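Local coordinates for protein N-acetylneuraminate epimerase (Escherichia coli, PDB 2UVK) that speeds the interconversion of the alpha and beta anomers of N-acetylneuraminate (sialic acid) in the periplasm, at residues 1-6 / 34-39. Residues are numbered along the deposited sequence; the frame is centred on the assembly and turned at random.
Sequences SVLPET and YKLDTQ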
loop_
_atom_site.group_PDB
_atom_site.type_symbol
_atom_site.label_atom_id
_atom_site.label_comp_id
_atom_site.label_asym_id
_atom_site.label_seq_id
_atom_site.Cartn_x
_atom_site.Cartn_y
_atom_site.Cartn_z
ATOM N N SER B 1 39.183 -1.036 0.624
ATOM C CA SER B 1 40.495 -0.291 0.716
ATOM C C SER B 1 40.851 0.196 2.135
ATOM O O SER B 1 41.862 -0.247 2.707
ATOM C CB SER B 1 40.458 0.927 -0.183
ATOM O OG SER B 1 39.776 1.967 0.492
ATOM N N VAL B 2 40.038 1.123 2.670
ATOM C CA VAL B 2 40.173 1.619 4.056
ATOM C C VAL B 2 39.777 0.516 5.035
ATOM O O VAL B 2 40.165 0.528 6.200
ATOM C CB VAL B 2 39.300 2.875 4.361
ATOM C CG1 VAL B 2 39.395 3.915 3.256
ATOM C CG2 VAL B 2 37.846 2.495 4.641
ATOM N N LEU B 3 38.939 -0.400 4.555
ATOM C CA LEU B 3 38.750 -1.709 5.152
ATOM C C LEU B 3 39.235 -2.692 4.099
ATOM O O LEU B 3 39.344 -2.327 2.919
ATOM C CB LEU B 3 37.271 -1.969 5.448
ATOM C CG LEU B 3 36.577 -1.024 6.432
ATOM C CD1 LEU B 3 35.092 -1.391 6.551
ATOM C CD2 LEU B 3 37.243 -1.056 7.810
ATOM N N PRO B 4 39.521 -3.940 4.499
ATOM C CA PRO B 4 39.859 -4.917 3.482
ATOM C C PRO B 4 38.742 -5.005 2.425
ATOM O O PRO B 4 37.574 -4.707 2.719
ATOM C CB PRO B 4 39.966 -6.234 4.261
ATOM C CG PRO B 4 40.072 -5.855 5.672
ATOM C CD PRO B 4 39.525 -4.504 5.856
ATOM N N GLU B 5 39.117 -5.414 1.220
ATOM C CA GLU B 5 38.147 -5.575 0.134
ATOM C C GLU B 5 37.044 -6.518 0.566
ATOM O O GLU B 5 37.293 -7.509 1.249
ATOM C CB GLU B 5 38.823 -6.130 -1.128
ATOM C CG GLU B 5 39.955 -5.272 -1.704
ATOM C CD GLU B 5 39.533 -3.841 -1.956
ATOM O OE1 GLU B 5 38.637 -3.643 -2.791
ATOM O OE2 GLU B 5 40.080 -2.906 -1.320
ATOM N N THR B 6 35.807 -6.242 0.164
ATOM C CA THR B 6 34.739 -7.163 0.504
ATOM C C THR B 6 35.027 -8.498 -0.190
ATOM O O THR B 6 35.671 -8.508 -1.249
ATOM C CB THR B 6 33.361 -6.629 0.102
ATOM O OG1 THR B 6 33.376 -6.256 -1.273
ATOM C CG2 THR B 6 33.012 -5.394 0.949
ATOM N N TYR B 34 28.733 -10.954 6.248
ATOM C CA TYR B 34 30.068 -10.894 6.840
ATOM C C TYR B 34 30.092 -9.860 7.936
ATOM O O TYR B 34 29.335 -8.912 7.910
ATOM C CB TYR B 34 31.106 -10.522 5.794
ATOM C CG TYR B 34 30.995 -11.270 4.495
ATOM C CD1 TYR B 34 31.646 -12.472 4.309
ATOM C CD2 TYR B 34 30.242 -10.753 3.447
ATOM C CE1 TYR B 34 31.539 -13.156 3.097
ATOM C CE2 TYR B 34 30.133 -11.435 2.223
ATOM C CZ TYR B 34 30.780 -12.622 2.062
ATOM O OH TYR B 34 30.659 -13.289 0.833
ATOM N N LYS B 35 31.002 -10.047 8.897
ATOM C CA LYS B 35 31.261 -9.028 9.917
ATOM C C LYS B 35 32.737 -8.655 9.960
ATOM O O LYS B 35 33.585 -9.422 9.546
ATOM C CB LYS B 35 30.801 -9.490 11.291
ATOM C CG LYS B 35 31.648 -10.603 11.923
ATOM C CD LYS B 35 31.021 -10.982 13.239
ATOM C CE LYS B 35 31.774 -12.081 13.935
ATOM N NZ LYS B 35 31.068 -12.413 15.217
ATOM N N LEU B 36 33.021 -7.459 10.440
ATOM C CA LEU B 36 34.404 -7.034 10.616
ATOM C C LEU B 36 34.525 -6.198 11.891
ATOM O O LEU B 36 33.724 -5.317 12.158
ATOM C CB LEU B 36 34.851 -6.256 9.381
ATOM C CG LEU B 36 36.286 -5.756 9.360
ATOM C CD1 LEU B 36 36.886 -5.886 7.974
ATOM C CD2 LEU B 36 36.333 -4.302 9.862
ATOM N N ASP B 37 35.535 -6.520 12.697
ATOM C CA ASP B 37 35.850 -5.771 13.912
ATOM C C ASP B 37 36.829 -4.684 13.497
ATOM O O ASP B 37 37.953 -4.979 13.119
ATOM C CB ASP B 37 36.482 -6.723 14.927
ATOM C CG ASP B 37 36.945 -6.025 16.175
ATOM O OD1 ASP B 37 36.714 -4.806 16.318
ATOM O OD2 ASP B 37 37.530 -6.723 17.033
ATOM N N THR B 38 36.392 -3.431 13.525
ATOM C CA THR B 38 37.208 -2.338 12.995
ATOM C C THR B 38 38.426 -2.054 13.888
ATOM O O THR B 38 39.364 -1.401 13.452
ATOM C CB THR B 38 36.419 -1.028 12.862
ATOM O OG1 THR B 38 35.892 -0.649 14.141
ATOM C CG2 THR B 38 35.277 -1.150 11.817
ATOM N N GLN B 39 38.386 -2.542 15.125
ATOM C CA GLN B 39 39.468 -2.300 16.103
ATOM C C GLN B 39 40.513 -3.404 16.153
ATOM O O GLN B 39 41.455 -3.319 16.949
ATOM C CB GLN B 39 38.880 -2.089 17.503
ATOM C CG GLN B 39 38.387 -0.678 17.740
#
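Pro4 offers its pyrrolidine ring to Leu36 along the CD-CG bond: methyl CD1 of Leu36 lies 3.7 Å from Pro4 CD and 3.9 Å from Pro4 CG, coming in obliquely, neither squarely over a face nor in the plane of the ring. This joins the N-terminal segment of a six-bladed Kelch beta-propeller to strand 33-37, the third strand of the first blade. The second methyl of Leu36 takes the other neighbour, with CD2 3.9 Å from CD2 of Leu3, so the branched end of one leucine serves two consecutive residues. Its CG stands anti to the backbone N (chi1 -178°), which carries the fork out from the strand to 1-6. On Leu3, CD2 also reaches the fringe of Thr38, 4.5 Å from its CG2. No hydrogen bond crosses between the two segments; the contact is small, largely buried and made by hydrocarbon alone.

Leu3 packs as well on Leu320 and Ile322 of strand 318-322 in the last blade, and Thr6 pairs through its backbone with Thr333, so residues 1-6 touch both the first and the last blade, consistent with a place at the junction where the ring closes. Pro4 O accepts from Trp45 NE1, a polar tie beside the greasy one.

One carboxylate in each segment accepts from a backbone nitrogen lying outside its plane. The terminal N of Ser1 meets Glu5 OE2 at 2.8 Å, lying 41° above the carboxylate, while Glu5 OE1 goes to Thr333 OG1; the chain start is thus folded back on itself. After the strand, Thr38 OG1 donates a hydrogen bond to Asp20 O, and Asp37 forms an Asx turn: Gln39 N sits 3.1 Å from Asp37 OD1, 54° out of that carboxylate's plane.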